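Local structure of TIGR00266 family protein (Pseudomonas aeruginosa, 1YOX) at residues Tyr39-Gly42 against Asp43-Phe46; Ala102-Leu105 against Asp106-Gly109; Val183-Thr186 against Asp187-Tyr191; Ser224-Phe227 against Ser228-Ala231. The protein is of unknown function but belongs to the AIM24 (mitochondrial biogenesis) family of the cupin clan and assembles from three copies of a mostly beta chain. One frame throughout, in Å; residues are numbered along the deposited sequence.

Interaction 1: residues Tyr39-Gly42 against Asp43-Phe46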
ATOM      1  N   TYR C  39      -6.183  15.373  -8.924  1.00 36.43           N
ATOM      2  CA  TYR C  39      -5.917  16.655  -9.546  1.00 36.60           C
ATOM      3  C   TYR C  39      -6.768  16.896 -10.780  1.00 37.51           C
ATOM      4  O   TYR C  39      -7.257  15.971 -11.418  1.00 36.77           O
ATOM      5  CB  TYR C  39      -4.415  16.862  -9.870  1.00 36.12           C
ATOM      6  CG  TYR C  39      -3.865  15.944 -10.952  1.00 35.48           C
ATOM      7  CD1 TYR C  39      -3.125  14.820 -10.606  1.00 33.02           C
ATOM      8  CD2 TYR C  39      -4.093  16.193 -12.314  1.00 35.31           C
ATOM      9  CE1 TYR C  39      -2.627  13.961 -11.556  1.00 34.84           C
ATOM     10  CE2 TYR C  39      -3.593  15.306 -13.296  1.00 36.65           C
ATOM     11  CZ  TYR C  39      -2.853  14.197 -12.896  1.00 35.76           C
ATOM     12  OH  TYR C  39      -2.325  13.290 -13.800  1.00 37.17           O
HETATM   13  N   MSE C  40      -6.918  18.168 -11.112  1.00 38.63           N
HETATM   14  CA  MSE C  40      -7.638  18.571 -12.301  1.00 41.37           C
HETATM   15  C   MSE C  40      -7.061  19.864 -12.852  1.00 39.66           C
HETATM   16  O   MSE C  40      -6.676  20.766 -12.099  1.00 39.43           O
HETATM   17  CB  MSE C  40      -9.161  18.673 -12.052  1.00 41.06           C
HETATM   18  CG  MSE C  40      -9.568  19.504 -10.878  1.00 43.50           C
HETATM   19 SE   MSE C  40     -11.484  19.356 -10.378  1.00 49.61          SE
HETATM   20  CE  MSE C  40     -11.230  20.388  -8.672  1.00 45.77           C
ATOM     21  N   THR C  41      -6.985  19.911 -14.176  1.00 38.85           N
ATOM     22  CA  THR C  41      -6.588  21.104 -14.919  1.00 38.15           C
ATOM     23  C   THR C  41      -7.679  22.179 -14.922  1.00 38.92           C
ATOM     24  O   THR C  41      -8.777  21.990 -14.378  1.00 38.11           O
ATOM     25  CB  THR C  41      -6.123  20.753 -16.382  1.00 37.94           C
ATOM     26  OG1 THR C  41      -7.169  20.061 -17.060  1.00 36.71           O
ATOM     27  CG2 THR C  41      -4.878  19.890 -16.386  1.00 34.14           C
ATOM     28  N   GLY C  42      -7.367  23.305 -15.561  1.00 39.71           N
ATOM     29  CA  GLY C  42      -7.987  24.593 -15.243  1.00 40.35           C
ATOM     30  C   GLY C  42      -9.448  24.762 -15.570  1.00 41.20           C
ATOM     31  O   GLY C  42     -10.191  25.385 -14.806  1.00 41.71           O
ATOM     32  N   ASP C  43      -9.878  24.221 -16.698  1.00 41.77           N
ATOM     33  CA  ASP C  43     -11.270  24.410 -17.120  1.00 43.01           C
ATOM     34  C   ASP C  43     -12.140  23.193 -16.845  1.00 42.50           C
ATOM     35  O   ASP C  43     -13.201  23.059 -17.449  1.00 41.98           O
ATOM     36  CB  ASP C  43     -11.352  24.803 -18.617  1.00 44.00           C
ATOM     37  CG  ASP C  43     -10.278  25.824 -19.032  1.00 46.48           C
ATOM     38  OD1 ASP C  43      -9.872  25.807 -20.220  1.00 46.79           O
ATOM     39  OD2 ASP C  43      -9.832  26.629 -18.173  1.00 49.93           O
ATOM     40  N   ILE C  44     -11.673  22.293 -15.968  1.00 43.27           N
ATOM     41  CA  ILE C  44     -12.533  21.235 -15.382  1.00 43.49           C
ATOM     42  C   ILE C  44     -13.482  21.792 -14.320  1.00 44.20           C
ATOM     43  O   ILE C  44     -13.048  22.414 -13.378  1.00 43.75           O
ATOM     44  CB  ILE C  44     -11.727  20.045 -14.788  1.00 43.66           C
ATOM     45  CG1 ILE C  44     -11.265  19.120 -15.905  1.00 42.67           C
ATOM     46  CG2 ILE C  44     -12.594  19.190 -13.812  1.00 42.47           C
ATOM     47  CD1 ILE C  44      -9.842  19.270 -16.178  1.00 46.22           C
ATOM     48  N   ARG C  45     -14.775  21.583 -14.519  1.00 46.07           N
ATOM     49  CA  ARG C  45     -15.804  21.875 -13.517  1.00 48.71           C
ATOM     50  C   ARG C  45     -16.437  20.575 -12.993  1.00 49.82           C
ATOM     51  O   ARG C  45     -16.561  19.570 -13.718  1.00 49.00           O
ATOM     52  CB  ARG C  45     -16.906  22.769 -14.109  1.00 49.35           C
ATOM     53  CG  ARG C  45     -16.462  24.183 -14.564  1.00 51.41           C
ATOM     54  CD  ARG C  45     -16.109  25.098 -13.393  1.00 54.67           C
ATOM     55  NE  ARG C  45     -15.216  26.173 -13.815  1.00 56.39           N
ATOM     56  CZ  ARG C  45     -13.889  26.151 -13.691  1.00 57.48           C
ATOM     57  NH1 ARG C  45     -13.269  25.103 -13.151  1.00 57.59           N
ATOM     58  NH2 ARG C  45     -13.180  27.180 -14.125  1.00 56.47           N
ATOM     59  N   PHE C  46     -16.843  20.609 -11.733  1.00 51.78           N
ATOM     60  CA  PHE C  46     -17.393  19.428 -11.051  1.00 53.89           C
ATOM     61  C   PHE C  46     -18.750  19.733 -10.416  1.00 55.48           C
ATOM     62  O   PHE C  46     -18.941  20.803  -9.824  1.00 55.89           O
ATOM     63  CB  PHE C  46     -16.414  18.938  -9.988  1.00 53.77           C
ATOM     64  CG  PHE C  46     -15.917  20.027  -9.083  1.00 54.40           C
ATOM     65  CD1 PHE C  46     -16.685  20.465  -8.006  1.00 55.06           C
ATOM     66  CD2 PHE C  46     -14.689  20.624  -9.314  1.00 54.59           C
ATOM     67  CE1 PHE C  46     -16.232  21.483  -7.163  1.00 56.60           C
ATOM     68  CE2 PHE C  46     -14.216  21.640  -8.480  1.00 55.46           C
ATOM     69  CZ  PHE C  46     -14.989  22.073  -7.401  1.00 56.16           C
TER
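Thr41 O takes two hydrogen bonds, from the backbone N of Ile44 and from NH2 of Arg176 of the second subunit. The Ile44 N bond, 3.3 Å to Thr41 O, is weak although fairly straight, and it closes a type I beta turn running from Thr41 to Ile44. The turn makes a beta arch: strand 37-40 belongs to one antiparallel sheet and strand 44-48 to the next, so the two face each other through side chains. Met40, modelled as selenomethionine, reaches across from the first strand. Its CG sits between the backbone N and the carbonyl carbon (chi1 52°), and beyond it the chain runs out extended, which takes SE past Ile44 CG2 at 3.6 Å and on to Phe46. There the selenium makes an oblique Met-aromatic contact, SE lying 4.8 Å from the centroid of the Phe46 ring and 70° off its normal, with the two side chains crossing at about a right angle. The terminal CE comes to within 3.2 Å of Phe46 CE2, too close for its exact placing to be trusted. Phe80 of strand 78-82 packs against Met40, Ile44 and Phe46 together. Thr41 OG1 is bonded to Gln88 and His89 of strand 88-92, and its 2.9 Å approach to Ile44 CD1 is doubtful for the same reason. Arg45 folds back at chi2 (-70°), bringing NH1 to Ile44 O at 2.7 Å in a weak, bent bond; that carbonyl also accepts from NH2 of Arg176 of the second subunit.

Interaction 2: residues Ala102-Leu105 against Asp106-Gly109; sequences AVDL and DDVG
Asp104 OD1 takes the backbone N-H of Asp106 at 2.8 Å. The N-H arrives on the anti side of the carboxylate, 31° out of its plane, and with the acceptor two residues before the donor this is an Asx turn. Asp104 CG swings opposite its own N (chi1 -167°), which sends the carboxylate forward over the turn. The main chain then tightens: Val108 N bonds to Leu105 O at 2.8 Å, while Asp107 N makes only a weak bond to Asp104 O. These links coil residues 106-107 into a short 3-10 segment on the loop from strand 98-104 to strand 111-115, which passes the chain from one six-stranded antiparallel sheet to another. Two carboxylates crowd Asp104. Asp106 OD1 lies 4.2 Å from Asp104 OD1, and Asp107 OD2 lies 4.3 Å from Asp104 OD2, a grouping that may raise their proton affinity. On the apolar side, Val108 CG2 rests 4.2 Å from Val103 CG1 and 4.3 Å from Leu105 CD1. Further out, backbone bonds tie Val103 to Val157 and Leu105 to Gly155, and both side chains pack on Leu112 of strand 111-115 and Val157 of strand 156-162.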
ATOM      1  N   ALA C 102      -9.039  -0.723 -16.739  1.00 39.94           N
ATOM      2  CA  ALA C 102     -10.093  -0.173 -17.586  1.00 40.67           C
ATOM      3  C   ALA C 102     -10.879  -1.361 -18.069  1.00 41.09           C
ATOM      4  O   ALA C 102     -10.312  -2.378 -18.434  1.00 42.20           O
ATOM      5  CB  ALA C 102      -9.497   0.598 -18.760  1.00 40.17           C
ATOM      6  N   VAL C 103     -12.189  -1.273 -18.026  1.00 42.02           N
ATOM      7  CA  VAL C 103     -12.991  -2.340 -18.577  1.00 42.78           C
ATOM      8  C   VAL C 103     -13.952  -1.687 -19.553  1.00 43.78           C
ATOM      9  O   VAL C 103     -14.742  -0.814 -19.180  1.00 43.02           O
ATOM     10  CB  VAL C 103     -13.727  -3.161 -17.471  1.00 43.03           C
ATOM     11  CG1 VAL C 103     -14.635  -4.225 -18.092  1.00 44.31           C
ATOM     12  CG2 VAL C 103     -12.726  -3.818 -16.493  1.00 41.87           C
ATOM     13  N   ASP C 104     -13.846  -2.073 -20.825  1.00 45.48           N
ATOM     14  CA  ASP C 104     -14.806  -1.597 -21.825  1.00 46.66           C
ATOM     15  C   ASP C 104     -16.071  -2.384 -21.620  1.00 47.15           C
ATOM     16  O   ASP C 104     -16.059  -3.608 -21.616  1.00 47.81           O
ATOM     17  CB  ASP C 104     -14.275  -1.767 -23.248  1.00 46.92           C
ATOM     18  CG  ASP C 104     -15.100  -1.000 -24.275  1.00 47.73           C
ATOM     19  OD1 ASP C 104     -16.342  -0.916 -24.138  1.00 51.29           O
ATOM     20  OD2 ASP C 104     -14.514  -0.478 -25.235  1.00 47.58           O
ATOM     21  N   LEU C 105     -17.165  -1.683 -21.399  1.00 47.93           N
ATOM     22  CA  LEU C 105     -18.418  -2.356 -21.202  1.00 48.80           C
ATOM     23  C   LEU C 105     -18.795  -3.171 -22.460  1.00 50.66           C
ATOM     24  O   LEU C 105     -19.274  -4.320 -22.336  1.00 50.48           O
ATOM     25  CB  LEU C 105     -19.500  -1.365 -20.752  1.00 48.81           C
ATOM     26  CG  LEU C 105     -19.876  -1.283 -19.246  1.00 48.69           C
ATOM     27  CD1 LEU C 105     -18.845  -1.881 -18.309  1.00 46.03           C
ATOM     28  CD2 LEU C 105     -20.266   0.124 -18.805  1.00 47.42           C
ATOM     29  N   ASP C 106     -18.529  -2.617 -23.657  1.00 51.68           N
ATOM     30  CA  ASP C 106     -18.778  -3.367 -24.905  1.00 53.02           C
ATOM     31  C   ASP C 106     -18.159  -4.750 -24.847  1.00 53.12           C
ATOM     32  O   ASP C 106     -18.786  -5.712 -25.237  1.00 53.52           O
ATOM     33  CB  ASP C 106     -18.289  -2.632 -26.156  1.00 53.11           C
ATOM     34  CG  ASP C 106     -19.226  -1.520 -26.590  1.00 54.87           C
ATOM     35  OD1 ASP C 106     -18.833  -0.720 -27.484  1.00 56.50           O
ATOM     36  OD2 ASP C 106     -20.348  -1.429 -26.033  1.00 55.66           O
ATOM     37  N   ASP C 107     -16.940  -4.839 -24.329  1.00 53.83           N
ATOM     38  CA  ASP C 107     -16.206  -6.107 -24.241  1.00 54.13           C
ATOM     39  C   ASP C 107     -16.820  -7.125 -23.297  1.00 53.55           C
ATOM     40  O   ASP C 107     -16.322  -8.237 -23.197  1.00 54.34           O
ATOM     41  CB  ASP C 107     -14.743  -5.864 -23.828  1.00 54.68           C
ATOM     42  CG  ASP C 107     -13.878  -5.366 -24.979  1.00 56.86           C
ATOM     43  OD1 ASP C 107     -14.034  -5.855 -26.133  1.00 59.00           O
ATOM     44  OD2 ASP C 107     -13.029  -4.486 -24.726  1.00 59.38           O
ATOM     45  N   VAL C 108     -17.875  -6.743 -22.590  1.00 53.07           N
ATOM     46  CA  VAL C 108     -18.495  -7.598 -21.562  1.00 52.71           C
ATOM     47  C   VAL C 108     -20.034  -7.454 -21.539  1.00 52.38           C
ATOM     48  O   VAL C 108     -20.663  -7.545 -20.481  1.00 52.42           O
ATOM     49  CB  VAL C 108     -17.917  -7.340 -20.108  1.00 52.67           C
ATOM     50  CG1 VAL C 108     -16.443  -7.722 -20.005  1.00 53.13           C
ATOM     51  CG2 VAL C 108     -18.160  -5.896 -19.650  1.00 52.06           C
ATOM     52  N   GLY C 109     -20.633  -7.215 -22.707  1.00 51.96           N
ATOM     53  CA  GLY C 109     -22.085  -7.291 -22.825  1.00 51.00           C
ATOM     54  C   GLY C 109     -22.828  -6.055 -22.364  1.00 50.19           C
ATOM     55  O   GLY C 109     -24.048  -6.014 -22.416  1.00 49.61           O
TER

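Interaction 3: residues Val183-Thr186 against Asp187-Tyr191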
ATOM      1  N   VAL C 183     -13.623  -8.187  -6.553  1.00 38.43           N
ATOM      2  CA  VAL C 183     -13.651  -6.894  -7.218  1.00 40.02           C
ATOM      3  C   VAL C 183     -14.872  -6.706  -8.115  1.00 40.93           C
ATOM      4  O   VAL C 183     -15.728  -5.847  -7.847  1.00 40.85           O
ATOM      5  CB  VAL C 183     -12.361  -6.659  -8.054  1.00 39.60           C
ATOM      6  CG1 VAL C 183     -12.376  -5.261  -8.706  1.00 40.71           C
ATOM      7  CG2 VAL C 183     -11.151  -6.812  -7.179  1.00 39.65           C
ATOM      8  N   ALA C 184     -14.916  -7.502  -9.190  1.00 42.12           N
ATOM      9  CA  ALA C 184     -15.888  -7.370 -10.281  1.00 43.22           C
ATOM     10  C   ALA C 184     -16.185  -8.741 -10.911  1.00 43.90           C
ATOM     11  O   ALA C 184     -15.365  -9.671 -10.811  1.00 43.15           O
ATOM     12  CB  ALA C 184     -15.347  -6.403 -11.357  1.00 42.75           C
ATOM     13  N   PHE C 185     -17.353  -8.847 -11.553  1.00 45.03           N
ATOM     14  CA  PHE C 185     -17.710 -10.016 -12.380  1.00 46.42           C
ATOM     15  C   PHE C 185     -18.780  -9.698 -13.435  1.00 47.87           C
ATOM     16  O   PHE C 185     -19.621  -8.801 -13.264  1.00 47.59           O
ATOM     17  CB  PHE C 185     -18.146 -11.222 -11.526  1.00 46.10           C
ATOM     18  CG  PHE C 185     -19.348 -10.957 -10.649  1.00 45.84           C
ATOM     19  CD1 PHE C 185     -20.632 -11.255 -11.092  1.00 44.76           C
ATOM     20  CD2 PHE C 185     -19.193 -10.429  -9.379  1.00 45.91           C
ATOM     21  CE1 PHE C 185     -21.745 -11.022 -10.291  1.00 45.52           C
ATOM     22  CE2 PHE C 185     -20.296 -10.184  -8.576  1.00 47.16           C
ATOM     23  CZ  PHE C 185     -21.583 -10.486  -9.038  1.00 46.02           C
ATOM     24  N   THR C 186     -18.724 -10.464 -14.519  1.00 49.52           N
ATOM     25  CA  THR C 186     -19.614 -10.332 -15.668  1.00 50.97           C
ATOM     26  C   THR C 186     -20.903 -11.078 -15.373  1.00 52.53           C
ATOM     27  O   THR C 186     -21.033 -11.707 -14.320  1.00 52.82           O
ATOM     28  CB  THR C 186     -18.960 -10.994 -16.907  1.00 50.99           C
ATOM     29  OG1 THR C 186     -18.643 -12.361 -16.600  1.00 50.31           O
ATOM     30  CG2 THR C 186     -17.665 -10.284 -17.281  1.00 49.50           C
ATOM     31  N   ASP C 187     -21.852 -11.028 -16.308  1.00 54.06           N
ATOM     32  CA  ASP C 187     -23.070 -11.853 -16.249  1.00 54.85           C
ATOM     33  C   ASP C 187     -22.706 -13.327 -16.404  1.00 55.12           C
ATOM     34  O   ASP C 187     -21.603 -13.649 -16.847  1.00 54.94           O
ATOM     35  CB  ASP C 187     -24.038 -11.456 -17.368  1.00 55.09           C
ATOM     36  CG  ASP C 187     -24.935 -10.286 -16.989  1.00 56.92           C
ATOM     37  OD1 ASP C 187     -25.695 -10.391 -15.993  1.00 58.21           O
ATOM     38  OD2 ASP C 187     -24.894  -9.260 -17.707  1.00 59.17           O
ATOM     39  N   GLY C 188     -23.632 -14.217 -16.040  1.00 55.87           N
ATOM     40  CA  GLY C 188     -23.429 -15.664 -16.190  1.00 56.21           C
ATOM     41  C   GLY C 188     -22.735 -16.309 -14.995  1.00 56.62           C
ATOM     42  O   GLY C 188     -22.396 -17.518 -15.010  1.00 56.01           O
ATOM     43  N   ILE C 189     -22.526 -15.486 -13.966  1.00 56.15           N
ATOM     44  CA  ILE C 189     -21.901 -15.908 -12.727  1.00 55.73           C
ATOM     45  C   ILE C 189     -22.896 -15.683 -11.609  1.00 55.61           C
ATOM     46  O   ILE C 189     -23.432 -14.571 -11.451  1.00 55.18           O
ATOM     47  CB  ILE C 189     -20.638 -15.078 -12.441  1.00 55.98           C
ATOM     48  CG1 ILE C 189     -19.587 -15.304 -13.526  1.00 55.82           C
ATOM     49  CG2 ILE C 189     -20.096 -15.370 -11.045  1.00 55.28           C
ATOM     50  CD1 ILE C 189     -19.097 -16.723 -13.611  1.00 57.31           C
ATOM     51  N   ASP C 190     -23.150 -16.747 -10.853  1.00 55.44           N
ATOM     52  CA  ASP C 190     -24.024 -16.699  -9.681  1.00 55.84           C
ATOM     53  C   ASP C 190     -23.168 -16.559  -8.418  1.00 55.34           C
ATOM     54  O   ASP C 190     -22.079 -17.138  -8.323  1.00 54.99           O
ATOM     55  CB  ASP C 190     -24.851 -17.980  -9.605  1.00 56.06           C
ATOM     56  CG  ASP C 190     -26.100 -17.830  -8.759  1.00 59.10           C
ATOM     57  OD1 ASP C 190     -26.062 -18.173  -7.531  1.00 59.23           O
ATOM     58  OD2 ASP C 190     -27.125 -17.378  -9.347  1.00 61.21           O
ATOM     59  N   TYR C 191     -23.673 -15.806  -7.453  1.00 55.05           N
ATOM     60  CA  TYR C 191     -22.943 -15.510  -6.229  1.00 55.07           C
ATOM     61  C   TYR C 191     -23.884 -15.595  -5.038  1.00 55.52           C
ATOM     62  O   TYR C 191     -25.061 -15.237  -5.125  1.00 55.39           O
ATOM     63  CB  TYR C 191     -22.307 -14.100  -6.290  1.00 54.30           C
ATOM     64  CG  TYR C 191     -23.330 -12.981  -6.429  1.00 54.14           C
ATOM     65  CD1 TYR C 191     -23.753 -12.250  -5.314  1.00 52.95           C
ATOM     66  CD2 TYR C 191     -23.916 -12.693  -7.671  1.00 52.78           C
ATOM     67  CE1 TYR C 191     -24.724 -11.246  -5.435  1.00 52.70           C
ATOM     68  CE2 TYR C 191     -24.880 -11.694  -7.805  1.00 52.17           C
ATOM     69  CZ  TYR C 191     -25.282 -10.977  -6.686  1.00 53.67           C
ATOM     70  OH  TYR C 191     -26.240  -9.979  -6.823  1.00 55.05           O
TER
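Phe185 and Tyr191 meet as two rings set obliquely, their planes 51° apart and their centroids 5.2 Å from each other. It is the far end of the phenylalanine that does the touching: Phe185 CZ comes 3.5 Å from Tyr191 CD2, and CE1 follows close behind on the same part of the tyrosine. Each ring is carried over its own main chain by a CG lying between N and the carbonyl carbon (chi1 60° for Phe185, and much the same for Tyr191). The two side chains cross at about a right angle. Ile189 comes in closer to the bend, its CB 4.1 Å from Phe185 CD1. Leu148 touches both rings, Leu214 packs on Ile189 and Tyr191, and the ring of Phe113 meets that of Phe185 nearly parallel. Polar bonds hold the bend itself. Thr186 OG1 donates to Asp187 O at 3.2 Å, reaching it from a position tilted off the carbonyl plane, and is in turn bonded to the backbone N of Thr219. The carboxylate of Asp187 forms a salt bridge through OD2 with Arg111. Gly188, with a positive phi, then turns the chain into strand 189-195. Upstream, Val183 and Ala184 both face Trp221 in a classic beta bulge. Strand 182-185 runs in a six-stranded sheet and strand 189-195 in a three-stranded one, with the large side chains turned inward between them: a beta arch, the kind of connection that links the layers of a beta sandwich.

Interaction 4: residues Ser224-Phe227 against Ser228-Ala231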
ATOM      1  N   SER C 224      -6.108  -9.267  -4.041  1.00 33.35           N
ATOM      2  CA  SER C 224      -5.396  -9.892  -2.939  1.00 33.49           C
ATOM      3  C   SER C 224      -5.485  -9.138  -1.606  1.00 34.00           C
ATOM      4  O   SER C 224      -5.352  -9.750  -0.549  1.00 35.07           O
ATOM      5  CB  SER C 224      -3.920 -10.079  -3.298  1.00 33.49           C
ATOM      6  OG  SER C 224      -3.264  -8.834  -3.461  1.00 33.48           O
ATOM      7  N   LEU C 225      -5.655  -7.813  -1.643  1.00 33.56           N
ATOM      8  CA  LEU C 225      -5.659  -7.019  -0.417  1.00 32.61           C
ATOM      9  C   LEU C 225      -6.809  -6.034  -0.435  1.00 32.53           C
ATOM     10  O   LEU C 225      -6.608  -4.835  -0.621  1.00 31.18           O
ATOM     11  CB  LEU C 225      -4.318  -6.321  -0.153  1.00 33.39           C
ATOM     12  CG  LEU C 225      -4.240  -5.419   1.108  1.00 32.73           C
ATOM     13  CD1 LEU C 225      -4.507  -6.158   2.396  1.00 29.56           C
ATOM     14  CD2 LEU C 225      -2.913  -4.709   1.165  1.00 32.71           C
ATOM     15  N   PRO C 226      -8.022  -6.554  -0.178  1.00 32.72           N
ATOM     16  CA  PRO C 226      -9.205  -5.744  -0.216  1.00 32.90           C
ATOM     17  C   PRO C 226      -9.166  -4.767   0.950  1.00 33.00           C
ATOM     18  O   PRO C 226      -8.551  -5.055   1.987  1.00 32.61           O
ATOM     19  CB  PRO C 226     -10.350  -6.760  -0.073  1.00 33.15           C
ATOM     20  CG  PRO C 226      -9.766  -7.977   0.540  1.00 32.79           C
ATOM     21  CD  PRO C 226      -8.294  -7.952   0.231  1.00 32.78           C
ATOM     22  N   PHE C 227      -9.768  -3.604   0.736  1.00 32.94           N
ATOM     23  CA  PHE C 227      -9.783  -2.546   1.715  1.00 34.01           C
ATOM     24  C   PHE C 227     -10.353  -3.036   3.056  1.00 34.74           C
ATOM     25  O   PHE C 227      -9.952  -2.572   4.142  1.00 35.29           O
ATOM     26  CB  PHE C 227     -10.624  -1.390   1.166  1.00 33.63           C
ATOM     27  CG  PHE C 227     -10.891  -0.300   2.160  1.00 33.62           C
ATOM     28  CD1 PHE C 227      -9.865   0.514   2.615  1.00 32.96           C
ATOM     29  CD2 PHE C 227     -12.175  -0.077   2.623  1.00 33.85           C
ATOM     30  CE1 PHE C 227     -10.109   1.518   3.506  1.00 32.01           C
ATOM     31  CE2 PHE C 227     -12.424   0.936   3.517  1.00 33.13           C
ATOM     32  CZ  PHE C 227     -11.395   1.718   3.975  1.00 33.12           C
ATOM     33  N   SER C 228     -11.300  -3.963   2.962  1.00 35.27           N
ATOM     34  CA  SER C 228     -12.036  -4.459   4.120  1.00 35.59           C
ATOM     35  C   SER C 228     -11.107  -5.255   4.996  1.00 34.99           C
ATOM     36  O   SER C 228     -11.209  -5.214   6.224  1.00 35.03           O
ATOM     37  CB  SER C 228     -13.205  -5.335   3.665  1.00 35.40           C
ATOM     38  OG  SER C 228     -12.793  -6.250   2.664  1.00 38.01           O
ATOM     39  N   ARG C 229     -10.199  -5.984   4.359  1.00 33.74           N
ATOM     40  CA  ARG C 229      -9.194  -6.683   5.104  1.00 33.30           C
ATOM     41  C   ARG C 229      -8.138  -5.719   5.635  1.00 33.23           C
ATOM     42  O   ARG C 229      -7.711  -5.830   6.805  1.00 32.68           O
ATOM     43  CB  ARG C 229      -8.568  -7.799   4.277  1.00 32.88           C
ATOM     44  CG  ARG C 229      -7.432  -8.480   4.993  1.00 32.88           C
ATOM     45  CD  ARG C 229      -6.755  -9.500   4.122  1.00 35.97           C
ATOM     46  NE  ARG C 229      -7.696 -10.549   3.691  1.00 37.19           N
ATOM     47  CZ  ARG C 229      -7.350 -11.679   3.080  1.00 35.15           C
ATOM     48  NH1 ARG C 229      -6.078 -11.934   2.822  1.00 35.22           N
ATOM     49  NH2 ARG C 229      -8.285 -12.555   2.727  1.00 35.39           N
ATOM     50  N   LEU C 230      -7.722  -4.768   4.791  1.00 32.08           N
ATOM     51  CA  LEU C 230      -6.737  -3.777   5.216  1.00 31.20           C
ATOM     52  C   LEU C 230      -7.317  -2.993   6.401  1.00 30.79           C
ATOM     53  O   LEU C 230      -6.733  -2.995   7.479  1.00 30.14           O
ATOM     54  CB  LEU C 230      -6.373  -2.810   4.073  1.00 31.16           C
ATOM     55  CG  LEU C 230      -5.028  -2.064   3.929  1.00 30.54           C
ATOM     56  CD1 LEU C 230      -5.164  -0.709   3.187  1.00 28.30           C
ATOM     57  CD2 LEU C 230      -4.263  -1.891   5.194  1.00 29.81           C
ATOM     58  N   ALA C 231      -8.471  -2.349   6.209  1.00 30.39           N
ATOM     59  CA  ALA C 231      -9.048  -1.492   7.259  1.00 30.68           C
ATOM     60  C   ALA C 231      -9.372  -2.299   8.505  1.00 32.07           C
ATOM     61  O   ALA C 231      -9.038  -1.870   9.615  1.00 31.31           O
ATOM     62  CB  ALA C 231     -10.260  -0.789   6.776  1.00 30.47           C
TER
HETATM   63  O   HOH W   1      -4.502  -9.843   2.112  1.00 49.77           O
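Pro226, with an extended backbone (psi 149°), sits at the N-cap of helix 227-237 and turns the chain from the loop after strand 219-223 into the first helical turn. Its carbonyl opens the helical bonding: Leu230 N bonds to Pro226 O at 2.9 Å, with Arg229 N adding a weak bond to the same oxygen. Next along, Ala231 N bonds to Phe227 O at 2.6 Å. Ala231 also lays its CB over one face of the Phe227 ring, 4.1 Å from the centroid and 18° off the normal, a CH-pi contact. Tyr96 and Phe140 meet that ring too. At the start of the helix Leu225 CD1 reaches Leu230 CB at 4.2 Å, and Leu230 itself packs on Leu230 of the second subunit. Pro226 CG lies 3.9 Å from Arg229 CB, and the arginine chain runs back past the proline ring before bending at chi3. Its NH2 makes a salt bridge with Asp178 and a hydrogen bond to Met37 O of the third subunit. Arg229 NH1 holds a water at 2.7 Å, and this same water bridges to Ser224 O at 2.8 Å.

The four sites follow one another along the chain without overlap. Interactions 1 and 2 sit at opposite outer strands of one six-stranded sheet, 44-48 and 98-104, with centres 27 Å apart. Interactions 2 and 3 touch, Val108 CG1 packing 3.9 Å from Thr186 CG2, where one connection enters the second six-stranded sheet by strand 111-115 and the other leaves it from strand 182-185 for the three-stranded sheet. Interaction 4, its centre 20 Å from interaction 3, marks the exit from the second six-stranded sheet into the C-terminal helix. Interactions 1 and 4 both contact the second subunit, and interaction 4 the third as well, so these two sites lie at subunit interfaces; interactions 2 and 3 touch no other subunit.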